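Local coordinates for shikimate dehydrogenase-like protein HI_0607 (Haemophilus influenzae, PDB 1NPY), which catalyses, in vitro, the NADP(+)-dependent oxidation of shikimate to 3-dehydroshikimate, though much less actively than classical AroE enzymes, so its biological substrate may be another compound, at residues Glu112-Asn117 and Gln231-Ala236; Lys118-Ile123 and Ala176-Asn181; Val122-Ser127 and Glu144-Tyr149; Ala133-Phe138 and Ala161-Ala166. All coordinates share one frame; numbering follows the deposited sequence.

Interaction 1 (Glu112-Asn117 and Gln231-Ala236); sequences EKYHLN and QTISGA
Tyr114 lays one face of its ring over the side chain of Ile233. The methylene carbon CG1 of Ile233 stands 3.8 Å from the ring centroid and 6° off the normal, a CH-pi contact over the middle of the ring, while the methyl CD1 of Ile233 lies toward the CG-CD2 side of the ring, 3.7 Å from Tyr114 CD2. The two side chains run past each other in opposite directions. Ile233 brings this branch forward because CG1 lies anti to its carbonyl carbon (chi1 -50°).

Tyr114 is the first residue beyond helix 102-113, whose end is a Schellman motif with His115, at positive phi, as its C-prime residue; Ile233 belongs to an outermost strand of the parallel Rossmann-type sheet. The contact thus fastens a helix terminus to a sheet edge.

Gln231, extended through CB and CG, brings its amide alongside CB and CD1 of the tyrosine, with NE2 3.5 Å from Tyr114 CB and the amide plane turned 49° from the ring. The same nitrogen lies 3.3 Å from Leu116 CD2, a close approach of an amide to a methyl. Leu116 sends its other methyl, CD1, to Ile233 CD1 at 4.4 Å, and Val208 and Phe143 also touch this leucine.

Interaction 2 (Lys118-Ile123 and Ala176-Asn181); sequences KNAKVI and ADILVN
The backbones of Lys121-Ile123 and Ala176-Val180 run parallel, with Val122 paired to Ile178 and Ile123 to Leu179 in adjoining strands of the six-stranded Rossmann-type sheet. Strand 122-125 is joined to strand 178-181 by a ladder in which Ile178 N donates to Lys121 O, Ile123 N to Ile178 O and Val180 N to Ile123 O, the last bond 2.9 Å long.

At the start of the ladder Lys121 O is gripped twice. Asp177 N reaches this oxygen at 2.8 Å from a position tilted 28° out of the carbonyl plane, whereas Ile178 N approaches almost straight on. Asp177 also returns a bond with its carboxylate: OD2 accepts a hydrogen bond from Lys121 N at 3.0 Å through its anti lone pair. With CG anti to the carbonyl carbon (chi1 -55°), the carboxylate is carried back to segment 118-123, where it ties down the entry to the strand.

The two sides of the sheet pack differently. On the side of Val122 and Ile178, Val122 CG2 meets Ile178 CB, and CG1 of the same valine comes 4.1 Å from Val180 CG2; Ala120 CB rests near Ile178 CD1. On the side of Ile123 and Leu179, Phe202 of helix 200-205 lies against Ile123, Ala176 and Leu179. There the methyl CB of Ala176 fits beside the isoleucine chain, 3.6 Å from Ile123 CG1 and 3.7 Å from Ile123 CD1.

Interaction 3 (Val122-Ser127 and Glu144-Tyr149); sequences VIVHGS and EKLKIY
Val122 N donates a hydrogen bond to Lys145 O at 2.8 Å, a nearly straight bond that begins a regular parallel ladder. Lys147 N then bonds to Val122 O, Val124 N to Lys147 O, Tyr149 N to Val124 O and Gly126 N to Tyr149 O, so the pairing continues just past the end of strand 122-125.

At that end the rings of His125 and Tyr149 form an offset stack, with centroids 4.2 Å apart and planes 25° from parallel. Tyr149 CE2 sits over the centre of the imidazole, and Tyr149 CD2 is 3.5 Å from His125 CD2. Both rings extend in the same direction because each CG is anti to its own backbone N (chi1 -170° and 171°). His125 ND1 is hydrogen-bonded to Ala197 O, which helps to hold the imidazole against the phenol ring. Ile123 CG2 continues this side of the sheet, 3.9 Å from Tyr149 CB.

The other side is aliphatic: Leu146 directs CD1 to Val122 CG1 at 3.7 Å and CD2 to Val124 CG2, under Phe138 and Val134 of helix 131-140.

Gly126, at positive phi, takes a backbone shape that suits a residue without a side chain, and its N closes the ladder. It opens the glycine-rich turn that, by similarity, binds NADP(+), at the first beta-alpha-beta unit of a Rossmann fold.

Interaction 4 (Ala133-Phe138 and Ala161-Ala166); sequences AVVAAF and ALYGYA
Val135 inserts its CG1 methyl between two tyrosines, meeting the Tyr163 ring obliquely and the Tyr165 ring at its edge. The contact joins two neighbouring helices of the Rossmann fold, 131-140 and 153-163, the first following the glycine-rich turn, the second lying just before strand 166-168. Val135 has CG1 anti to its backbone N (chi1 174°), which sends this one methyl out from the helix toward both rings. It lies 3.7 Å from Tyr163 CD2 and 3.5 Å from Tyr165 CD2, where it comes in near the ring plane.

A single residue, Gly164, separates the two tyrosines. Gly164 leaves the helix at positive phi in a Schellman motif, and the residues before and after it both direct CB toward helix 131-140. Tyr163 spreads along it to Ala136, whose CB is 3.6 Å from Tyr163 CE1; the small methyl lets the ring come close to the helix backbone. The hydroxyl of Tyr163 is hydrogen-bonded to Ala83 O, which links this contact to the loop preceding strand 89-93.

Tyr165 runs past Val135 in the opposite direction, its ring edge also facing Val135 O, which lies in the ring plane 3.8 Å from Tyr165 CE2. Its ring also touches Leu146 and Ile148 of strand 146-149, so the ring bridges helix and sheet. The phenol oxygen is hydrogen-bonded to Phe143 O, and Tyr165 OH comes 3.6 Å from Phe138 C.

Overall arrangement
Following the chain from the N terminus, helix 102-113 leads into Glu112-Asn117, from which interaction 1 closes the longest loop, reaching the edge strand 231-233; the other three lie nested within it. Interaction 2 closes the next loop, from Lys118-Ile123 to Ala176-Asn181, and interaction 4 is nested inside it. Interaction 3 starts from the same strand as interaction 2, sharing Val122 and Ile123, but closes a short loop around helix 131-140. Interactions 3 and 4 cross, their segments alternating along the chain. Strand 122-125 thus has neighbours through interactions 2 and 3, while Phe138 of interaction 4 touches Leu116, Val122, Leu146 and Val180, tying helix to sheet.

Interaction 1 (Glu112-Asn117 and Gln231-Ala236)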
loop_
_atom_site.group_PDB
_atom_site.type_symbol
_atom_site.label_atom_id
_atom_site.label_comp_id
_atom_site.label_asym_id
_atom_site.label_seq_id
_atom_site.Cartn_x
_atom_site.Cartn_y
_atom_site.Cartn_z
ATOM N N GLU A 112 -10.219 -0.718 9.784
ATOM C CA GLU A 112 -10.482 -0.764 11.218
ATOM C C GLU A 112 -10.391 0.609 11.882
ATOM O O GLU A 112 -11.280 1.023 12.629
ATOM C CB GLU A 112 -9.514 -1.738 11.884
ATOM C CG GLU A 112 -9.784 -1.841 13.379
ATOM C CD GLU A 112 -9.053 -3.000 14.023
ATOM O OE1 GLU A 112 -8.021 -2.750 14.682
ATOM O OE2 GLU A 112 -9.530 -4.149 13.888
ATOM N N LYS A 113 -9.313 1.336 11.611
ATOM C CA LYS A 113 -9.096 2.636 12.229
ATOM C C LYS A 113 -10.261 3.595 12.028
ATOM O O LYS A 113 -10.693 4.279 12.950
ATOM C CB LYS A 113 -7.828 3.278 11.678
ATOM C CG LYS A 113 -7.577 4.633 12.293
ATOM C CD LYS A 113 -6.212 5.177 11.912
ATOM C CE LYS A 113 -6.107 6.635 12.331
ATOM N NZ LYS A 113 -4.663 6.998 12.347
ATOM N N TYR A 114 -10.795 3.619 10.820
ATOM C CA TYR A 114 -11.903 4.495 10.458
ATOM C C TYR A 114 -13.274 3.870 10.756
ATOM O O TYR A 114 -14.321 4.428 10.406
ATOM C CB TYR A 114 -11.753 4.899 8.990
ATOM C CG TYR A 114 -10.732 5.997 8.777
ATOM C CD1 TYR A 114 -11.099 7.328 8.911
ATOM C CD2 TYR A 114 -9.397 5.697 8.536
ATOM C CE1 TYR A 114 -10.181 8.342 8.757
ATOM C CE2 TYR A 114 -8.467 6.691 8.395
ATOM C CZ TYR A 114 -8.872 8.012 8.495
ATOM O OH TYR A 114 -7.965 9.031 8.358
ATOM N N HIS A 115 -13.275 2.708 11.399
ATOM C CA HIS A 115 -14.502 1.996 11.767
ATOM C C HIS A 115 -15.468 1.870 10.596
ATOM O O HIS A 115 -16.669 2.160 10.693
ATOM C CB HIS A 115 -15.174 2.693 12.942
ATOM C CG HIS A 115 -14.259 2.942 14.096
ATOM N ND1 HIS A 115 -13.680 1.922 14.819
ATOM C CD2 HIS A 115 -13.858 4.098 14.675
ATOM C CE1 HIS A 115 -12.944 2.439 15.786
ATOM N NE2 HIS A 115 -13.034 3.756 15.719
ATOM N N LEU A 116 -14.944 1.456 9.449
ATOM C CA LEU A 116 -15.814 1.331 8.289
ATOM C C LEU A 116 -16.754 0.170 8.576
ATOM O O LEU A 116 -16.349 -0.835 9.149
ATOM C CB LEU A 116 -15.028 1.051 7.003
ATOM C CG LEU A 116 -14.022 2.163 6.703
ATOM C CD1 LEU A 116 -13.436 1.986 5.322
ATOM C CD2 LEU A 116 -14.630 3.572 6.806
ATOM N N ASN A 117 -17.995 0.334 8.137
ATOM C CA ASN A 117 -19.123 -0.552 8.428
ATOM C C ASN A 117 -19.168 -1.669 7.388
ATOM O O ASN A 117 -19.427 -1.394 6.207
ATOM C CB ASN A 117 -20.361 0.336 8.289
ATOM C CG ASN A 117 -21.667 -0.385 8.553
ATOM O OD1 ASN A 117 -22.729 0.249 8.527
ATOM N ND2 ASN A 117 -21.604 -1.678 8.825
ATOM N N GLN A 231 -16.308 11.686 5.149
ATOM C CA GLN A 231 -15.090 11.145 5.726
ATOM C C GLN A 231 -14.114 10.864 4.594
ATOM O O GLN A 231 -14.543 10.387 3.546
ATOM C CB GLN A 231 -15.419 9.850 6.455
ATOM C CG GLN A 231 -14.241 9.182 7.122
ATOM C CD GLN A 231 -14.668 7.981 7.940
ATOM O OE1 GLN A 231 -15.303 8.131 8.982
ATOM N NE2 GLN A 231 -14.330 6.789 7.470
ATOM N N THR A 232 -12.850 11.222 4.763
ATOM C CA THR A 232 -11.826 10.895 3.776
ATOM C C THR A 232 -10.624 10.151 4.346
ATOM O O THR A 232 -10.227 10.358 5.493
ATOM C CB THR A 232 -11.283 12.128 3.067
ATOM O OG1 THR A 232 -10.639 13.005 3.997
ATOM C CG2 THR A 232 -12.353 12.939 2.406
ATOM N N ILE A 233 -10.090 9.267 3.515
ATOM C CA ILE A 233 -8.863 8.506 3.750
ATOM C C ILE A 233 -7.961 8.731 2.542
ATOM O O ILE A 233 -8.411 8.517 1.425
ATOM C CB ILE A 233 -9.160 7.003 3.910
ATOM C CG1 ILE A 233 -10.277 6.811 4.932
ATOM C CG2 ILE A 233 -7.902 6.224 4.371
ATOM C CD1 ILE A 233 -10.649 5.377 5.113
ATOM N N SER A 234 -6.730 9.186 2.756
ATOM C CA SER A 234 -5.866 9.638 1.673
ATOM C C SER A 234 -4.756 8.625 1.472
ATOM O O SER A 234 -4.461 7.859 2.382
ATOM C CB SER A 234 -5.282 11.002 2.063
ATOM O OG SER A 234 -4.000 11.141 1.484
ATOM N N GLY A 235 -4.146 8.606 0.295
ATOM C CA GLY A 235 -3.119 7.633 -0.028
ATOM C C GLY A 235 -1.847 7.815 0.778
ATOM O O GLY A 235 -1.062 6.877 0.933
ATOM N N ALA A 236 -1.634 9.024 1.286
ATOM C CA ALA A 236 -0.480 9.288 2.134
ATOM C C ALA A 236 -0.527 8.423 3.392
ATOM O O ALA A 236 0.510 7.949 3.859
ATOM C CB ALA A 236 -0.384 10.747 2.492
#

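Interaction 2 (Lys118-Ile123 and Ala176-Asn181)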
loop_
_atom_site.group_PDB
_atom_site.type_symbol
_atom_site.label_atom_id
_atom_site.label_comp_id
_atom_site.label_asym_id
_atom_site.label_seq_id
_atom_site.Cartn_x
_atom_site.Cartn_y
_atom_site.Cartn_z
ATOM N N LYS A 118 -18.891 -2.910 7.786
ATOM C CA LYS A 118 -18.873 -4.026 6.838
ATOM C C LYS A 118 -20.200 -4.258 6.108
ATOM O O LYS A 118 -20.231 -4.955 5.102
ATOM C CB LYS A 118 -18.415 -5.333 7.496
ATOM C CG LYS A 118 -19.407 -5.905 8.513
ATOM C CD LYS A 118 -18.961 -7.221 9.094
ATOM C CE LYS A 118 -20.097 -7.940 9.834
ATOM N NZ LYS A 118 -21.448 -7.976 9.174
ATOM N N ASN A 119 -21.287 -3.673 6.597
ATOM C CA ASN A 119 -22.572 -3.786 5.920
ATOM C C ASN A 119 -22.765 -2.745 4.829
ATOM O O ASN A 119 -23.746 -2.763 4.083
ATOM C CB ASN A 119 -23.693 -3.659 6.949
ATOM C CG ASN A 119 -23.695 -4.826 7.911
ATOM O OD1 ASN A 119 -23.586 -5.972 7.478
ATOM N ND2 ASN A 119 -23.777 -4.545 9.210
ATOM N N ALA A 120 -21.838 -1.800 4.734
ATOM C CA ALA A 120 -21.927 -0.734 3.741
ATOM C C ALA A 120 -21.562 -1.238 2.349
ATOM O O ALA A 120 -20.739 -2.139 2.201
ATOM C CB ALA A 120 -21.002 0.395 4.143
ATOM N N LYS A 121 -22.125 -0.587 1.335
ATOM C CA LYS A 121 -21.856 -0.873 -0.065
ATOM C C LYS A 121 -20.585 -0.141 -0.502
ATOM O O LYS A 121 -20.435 1.063 -0.244
ATOM C CB LYS A 121 -23.030 -0.442 -0.934
ATOM C CG LYS A 121 -24.266 -1.337 -0.828
ATOM C CD LYS A 121 -25.510 -0.664 -1.392
ATOM C CE LYS A 121 -25.346 -0.351 -2.864
ATOM N NZ LYS A 121 -26.606 0.048 -3.561
ATOM N N VAL A 122 -19.647 -0.909 -1.050
ATOM C CA VAL A 122 -18.355 -0.387 -1.508
ATOM C C VAL A 122 -18.271 -0.436 -3.037
ATOM O O VAL A 122 -18.683 -1.411 -3.644
ATOM C CB VAL A 122 -17.198 -1.239 -0.952
ATOM C CG1 VAL A 122 -15.840 -0.652 -1.344
ATOM C CG2 VAL A 122 -17.326 -1.311 0.569
ATOM N N ILE A 123 -17.727 0.606 -3.666
ATOM C CA ILE A 123 -17.291 0.542 -5.056
ATOM C C ILE A 123 -15.823 0.904 -5.150
ATOM O O ILE A 123 -15.409 1.944 -4.639
ATOM C CB ILE A 123 -18.139 1.450 -5.981
ATOM C CG1 ILE A 123 -19.591 0.975 -6.006
ATOM C CG2 ILE A 123 -17.532 1.495 -7.388
ATOM C CD1 ILE A 123 -20.435 1.846 -6.956
ATOM N N ALA A 176 -23.606 3.720 -3.544
ATOM C CA ALA A 176 -22.562 3.147 -2.703
ATOM C C ALA A 176 -22.225 4.090 -1.545
ATOM O O ALA A 176 -22.349 5.308 -1.657
ATOM C CB ALA A 176 -21.336 2.852 -3.534
ATOM N N ASP A 177 -21.834 3.512 -0.414
ATOM C CA ASP A 177 -21.476 4.264 0.779
ATOM C C ASP A 177 -20.004 4.614 0.879
ATOM O O ASP A 177 -19.632 5.625 1.469
ATOM C CB ASP A 177 -21.860 3.417 1.987
ATOM C CG ASP A 177 -23.309 3.034 1.934
ATOM O OD1 ASP A 177 -24.114 3.985 1.878
ATOM O OD2 ASP A 177 -23.714 1.856 1.901
ATOM N N ILE A 178 -19.164 3.734 0.345
ATOM C CA ILE A 178 -17.718 3.839 0.404
ATOM C C ILE A 178 -17.192 3.802 -1.028
ATOM O O ILE A 178 -17.342 2.807 -1.743
ATOM C CB ILE A 178 -17.097 2.716 1.258
ATOM C CG1 ILE A 178 -17.616 2.779 2.701
ATOM C CG2 ILE A 178 -15.595 2.803 1.284
ATOM C CD1 ILE A 178 -17.252 1.558 3.568
ATOM N N LEU A 179 -16.556 4.896 -1.433
ATOM C CA LEU A 179 -15.935 4.998 -2.747
ATOM C C LEU A 179 -14.421 4.941 -2.628
ATOM O O LEU A 179 -13.824 5.709 -1.876
ATOM C CB LEU A 179 -16.315 6.316 -3.415
ATOM C CG LEU A 179 -17.820 6.578 -3.383
ATOM C CD1 LEU A 179 -18.052 7.942 -4.023
ATOM C CD2 LEU A 179 -18.587 5.526 -4.164
ATOM N N VAL A 180 -13.806 3.991 -3.323
ATOM C CA VAL A 180 -12.360 3.836 -3.252
ATOM C C VAL A 180 -11.772 4.031 -4.643
ATOM O O VAL A 180 -12.160 3.357 -5.601
ATOM C CB VAL A 180 -11.916 2.441 -2.729
ATOM C CG1 VAL A 180 -10.445 2.422 -2.430
ATOM C CG2 VAL A 180 -12.728 1.977 -1.545
ATOM N N ASN A 181 -10.786 4.915 -4.751
ATOM C CA ASN A 181 -10.093 5.110 -6.011
ATOM C C ASN A 181 -8.737 4.400 -5.951
ATOM O O ASN A 181 -7.917 4.686 -5.057
ATOM C CB ASN A 181 -9.831 6.581 -6.321
ATOM C CG ASN A 181 -9.013 6.742 -7.597
ATOM O OD1 ASN A 181 -9.385 6.185 -8.625
ATOM N ND2 ASN A 181 -7.925 7.479 -7.543
#

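Interaction 3 (Val122-Ser127 and Glu144-Tyr149)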
loop_
_atom_site.group_PDB
_atom_site.type_symbol
_atom_site.label_atom_id
_atom_site.label_comp_id
_atom_site.label_asym_id
_atom_site.label_seq_id
_atom_site.Cartn_x
_atom_site.Cartn_y
_atom_site.Cartn_z
ATOM N N VAL A 122 -19.647 -0.909 -1.050
ATOM C CA VAL A 122 -18.355 -0.387 -1.508
ATOM C C VAL A 122 -18.271 -0.436 -3.037
ATOM O O VAL A 122 -18.683 -1.411 -3.644
ATOM C CB VAL A 122 -17.198 -1.239 -0.952
ATOM C CG1 VAL A 122 -15.840 -0.652 -1.344
ATOM C CG2 VAL A 122 -17.326 -1.311 0.569
ATOM N N ILE A 123 -17.727 0.606 -3.666
ATOM C CA ILE A 123 -17.291 0.542 -5.056
ATOM C C ILE A 123 -15.823 0.904 -5.150
ATOM O O ILE A 123 -15.409 1.944 -4.639
ATOM C CB ILE A 123 -18.139 1.450 -5.981
ATOM C CG1 ILE A 123 -19.591 0.975 -6.006
ATOM C CG2 ILE A 123 -17.532 1.495 -7.388
ATOM C CD1 ILE A 123 -20.435 1.846 -6.956
ATOM N N VAL A 124 -15.036 0.007 -5.738
ATOM C CA VAL A 124 -13.634 0.232 -6.052
ATOM C C VAL A 124 -13.494 0.602 -7.533
ATOM O O VAL A 124 -13.918 -0.158 -8.405
ATOM C CB VAL A 124 -12.780 -1.020 -5.751
ATOM C CG1 VAL A 124 -11.349 -0.798 -6.170
ATOM C CG2 VAL A 124 -12.825 -1.402 -4.266
ATOM N N HIS A 125 -12.967 1.789 -7.824
ATOM C CA HIS A 125 -12.665 2.202 -9.182
ATOM C C HIS A 125 -11.210 1.851 -9.458
ATOM O O HIS A 125 -10.286 2.443 -8.910
ATOM C CB HIS A 125 -12.918 3.704 -9.348
ATOM C CG HIS A 125 -12.866 4.194 -10.761
ATOM N ND1 HIS A 125 -13.075 5.519 -11.086
ATOM C CD2 HIS A 125 -12.727 3.539 -11.936
ATOM C CE1 HIS A 125 -13.029 5.663 -12.400
ATOM N NE2 HIS A 125 -12.809 4.476 -12.940
ATOM N N GLY A 126 -11.015 0.882 -10.343
ATOM C CA GLY A 126 -9.700 0.491 -10.812
ATOM C C GLY A 126 -9.487 -1.005 -10.681
ATOM O O GLY A 126 -10.212 -1.684 -9.964
ATOM N N SER A 127 -8.512 -1.528 -11.418
ATOM C CA SER A 127 -8.269 -2.968 -11.447
ATOM C C SER A 127 -6.794 -3.285 -11.316
ATOM O O SER A 127 -6.422 -4.450 -11.411
ATOM C CB SER A 127 -8.851 -3.614 -12.709
ATOM O OG SER A 127 -8.179 -3.144 -13.868
ATOM N N GLU A 144 -19.242 -7.897 2.290
ATOM C CA GLU A 144 -19.807 -8.719 1.230
ATOM C C GLU A 144 -20.362 -7.878 0.086
ATOM O O GLU A 144 -20.593 -8.415 -0.992
ATOM C CB GLU A 144 -20.853 -9.678 1.817
ATOM C CG GLU A 144 -20.296 -10.656 2.843
ATOM C CD GLU A 144 -19.311 -11.679 2.287
ATOM O OE1 GLU A 144 -18.967 -12.608 3.052
ATOM O OE2 GLU A 144 -18.839 -11.599 1.123
ATOM N N LYS A 145 -20.526 -6.569 0.264
ATOM C CA LYS A 145 -21.195 -5.787 -0.762
ATOM C C LYS A 145 -20.185 -4.849 -1.404
ATOM O O LYS A 145 -20.022 -3.718 -0.953
ATOM C CB LYS A 145 -22.380 -5.036 -0.179
ATOM C CG LYS A 145 -23.426 -6.043 0.278
ATOM C CD LYS A 145 -24.839 -5.514 0.427
ATOM C CE LYS A 145 -25.652 -6.491 1.274
ATOM N NZ LYS A 145 -25.028 -7.858 1.379
ATOM N N LEU A 146 -19.503 -5.358 -2.421
ATOM C CA LEU A 146 -18.454 -4.609 -3.110
ATOM C C LEU A 146 -18.518 -4.850 -4.609
ATOM O O LEU A 146 -18.756 -5.965 -5.082
ATOM C CB LEU A 146 -17.076 -4.973 -2.540
ATOM C CG LEU A 146 -15.865 -4.170 -3.023
ATOM C CD1 LEU A 146 -14.803 -4.154 -1.925
ATOM C CD2 LEU A 146 -15.240 -4.666 -4.321
ATOM N N LYS A 147 -18.358 -3.780 -5.378
ATOM C CA LYS A 147 -18.360 -3.893 -6.828
ATOM C C LYS A 147 -17.058 -3.271 -7.325
ATOM O O LYS A 147 -16.606 -2.259 -6.785
ATOM C CB LYS A 147 -19.576 -3.187 -7.427
ATOM C CG LYS A 147 -20.897 -3.745 -6.944
ATOM C CD LYS A 147 -22.073 -2.950 -7.495
ATOM C CE LYS A 147 -23.380 -3.302 -6.812
ATOM N NZ LYS A 147 -24.489 -2.379 -7.198
ATOM N N ILE A 148 -16.493 -3.862 -8.372
ATOM C CA ILE A 148 -15.282 -3.353 -8.998
ATOM C C ILE A 148 -15.728 -2.680 -10.283
ATOM O O ILE A 148 -16.338 -3.320 -11.139
ATOM C CB ILE A 148 -14.264 -4.482 -9.249
ATOM C CG1 ILE A 148 -13.624 -4.921 -7.924
ATOM C CG2 ILE A 148 -13.122 -3.963 -10.137
ATOM C CD1 ILE A 148 -14.073 -6.244 -7.392
ATOM N N TYR A 149 -15.497 -1.372 -10.350
ATOM C CA TYR A 149 -15.728 -0.540 -11.520
ATOM C C TYR A 149 -14.414 -0.273 -12.236
ATOM O O TYR A 149 -13.510 0.349 -11.689
ATOM C CB TYR A 149 -16.331 0.785 -11.025
ATOM C CG TYR A 149 -16.468 1.892 -12.047
ATOM C CD1 TYR A 149 -16.896 1.631 -13.338
ATOM C CD2 TYR A 149 -16.191 3.210 -11.689
ATOM C CE1 TYR A 149 -17.021 2.662 -14.268
ATOM C CE2 TYR A 149 -16.310 4.241 -12.606
ATOM C CZ TYR A 149 -16.720 3.960 -13.886
ATOM O OH TYR A 149 -16.861 4.977 -14.798
#

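Interaction 4 (Ala133-Phe138 and Ala161-Ala166)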
loop_
_atom_site.group_PDB
_atom_site.type_symbol
_atom_site.label_atom_id
_atom_site.label_comp_id
_atom_site.label_asym_id
_atom_site.label_seq_id
_atom_site.Cartn_x
_atom_site.Cartn_y
_atom_site.Cartn_z
ATOM N N ALA A 133 -4.974 -5.534 -3.398
ATOM C CA ALA A 133 -4.789 -5.343 -1.962
ATOM C C ALA A 133 -6.027 -4.726 -1.320
ATOM O O ALA A 133 -6.494 -5.211 -0.304
ATOM C CB ALA A 133 -3.600 -4.450 -1.683
ATOM N N VAL A 134 -6.610 -3.718 -1.953
ATOM C CA VAL A 134 -7.847 -3.117 -1.468
ATOM C C VAL A 134 -9.014 -4.114 -1.423
ATOM O O VAL A 134 -9.675 -4.262 -0.385
ATOM C CB VAL A 134 -8.178 -1.862 -2.314
ATOM C CG1 VAL A 134 -9.607 -1.438 -2.022
ATOM C CG2 VAL A 134 -7.128 -0.763 -2.025
ATOM N N VAL A 135 -9.266 -4.795 -2.538
ATOM C CA VAL A 135 -10.377 -5.725 -2.644
ATOM C C VAL A 135 -10.229 -6.843 -1.616
ATOM O O VAL A 135 -11.198 -7.224 -0.946
ATOM C CB VAL A 135 -10.535 -6.256 -4.071
ATOM C CG1 VAL A 135 -11.607 -7.346 -4.147
ATOM C CG2 VAL A 135 -10.893 -5.109 -4.990
ATOM N N ALA A 136 -9.014 -7.367 -1.485
ATOM C CA ALA A 136 -8.773 -8.459 -0.542
ATOM C C ALA A 136 -8.911 -8.030 0.905
ATOM O O ALA A 136 -9.378 -8.792 1.764
ATOM C CB ALA A 136 -7.384 -9.058 -0.785
ATOM N N ALA A 137 -8.461 -6.812 1.186
ATOM C CA ALA A 137 -8.575 -6.267 2.529
ATOM C C ALA A 137 -10.031 -6.092 2.935
ATOM O O ALA A 137 -10.416 -6.403 4.070
ATOM C CB ALA A 137 -7.788 -4.975 2.678
ATOM N N PHE A 138 -10.845 -5.599 2.005
ATOM C CA PHE A 138 -12.274 -5.499 2.305
ATOM C C PHE A 138 -12.902 -6.870 2.501
ATOM O O PHE A 138 -13.683 -7.066 3.430
ATOM C CB PHE A 138 -13.002 -4.665 1.253
ATOM C CG PHE A 138 -12.914 -3.184 1.506
ATOM C CD1 PHE A 138 -13.737 -2.575 2.437
ATOM C CD2 PHE A 138 -11.996 -2.401 0.820
ATOM C CE1 PHE A 138 -13.665 -1.239 2.690
ATOM C CE2 PHE A 138 -11.939 -1.046 1.044
ATOM C CZ PHE A 138 -12.764 -0.459 1.987
ATOM N N ALA A 161 -14.427 -12.156 -9.675
ATOM C CA ALA A 161 -14.602 -13.608 -9.556
ATOM C C ALA A 161 -13.698 -14.198 -8.487
ATOM O O ALA A 161 -14.126 -15.017 -7.670
ATOM C CB ALA A 161 -14.356 -14.288 -10.900
ATOM N N LEU A 162 -12.488 -13.660 -8.379
ATOM C CA LEU A 162 -11.492 -14.229 -7.471
ATOM C C LEU A 162 -11.901 -13.986 -6.032
ATOM O O LEU A 162 -11.729 -14.847 -5.164
ATOM C CB LEU A 162 -10.110 -13.634 -7.768
ATOM C CG LEU A 162 -8.888 -14.199 -7.047
ATOM C CD1 LEU A 162 -8.601 -15.593 -7.533
ATOM C CD2 LEU A 162 -7.672 -13.333 -7.296
ATOM N N TYR A 163 -12.417 -12.787 -5.770
ATOM C CA TYR A 163 -12.860 -12.427 -4.428
ATOM C C TYR A 163 -14.368 -12.527 -4.185
ATOM O O TYR A 163 -14.833 -12.151 -3.115
ATOM C CB TYR A 163 -12.313 -11.046 -4.035
ATOM C CG TYR A 163 -10.806 -11.070 -3.978
ATOM C CD1 TYR A 163 -10.146 -11.619 -2.899
ATOM C CD2 TYR A 163 -10.052 -10.629 -5.037
ATOM C CE1 TYR A 163 -8.772 -11.679 -2.845
ATOM C CE2 TYR A 163 -8.678 -10.686 -5.005
ATOM C CZ TYR A 163 -8.043 -11.209 -3.903
ATOM O OH TYR A 163 -6.669 -11.264 -3.880
ATOM N N GLY A 164 -15.134 -13.112 -5.101
ATOM C CA GLY A 164 -16.561 -13.290 -4.889
ATOM C C GLY A 164 -17.397 -12.027 -4.850
ATOM O O GLY A 164 -18.368 -11.907 -4.106
ATOM N N TYR A 165 -16.982 -11.060 -5.655
ATOM C CA TYR A 165 -17.677 -9.791 -5.789
ATOM C C TYR A 165 -18.247 -9.626 -7.191
ATOM O O TYR A 165 -18.223 -10.557 -7.989
ATOM C CB TYR A 165 -16.656 -8.700 -5.473
ATOM C CG TYR A 165 -16.303 -8.561 -4.016
ATOM C CD1 TYR A 165 -17.270 -8.629 -3.008
ATOM C CD2 TYR A 165 -14.990 -8.282 -3.650
ATOM C CE1 TYR A 165 -16.925 -8.424 -1.675
ATOM C CE2 TYR A 165 -14.640 -8.066 -2.330
ATOM C CZ TYR A 165 -15.595 -8.158 -1.355
ATOM O OH TYR A 165 -15.203 -7.869 -0.068
ATOM N N ALA A 166 -18.750 -8.445 -7.530
ATOM C CA ALA A 166 -19.280 -8.224 -8.868
ATOM C C ALA A 166 -18.484 -7.145 -9.587
ATOM O O ALA A 166 -17.897 -6.269 -8.945
ATOM C CB ALA A 166 -20.759 -7.863 -8.774
#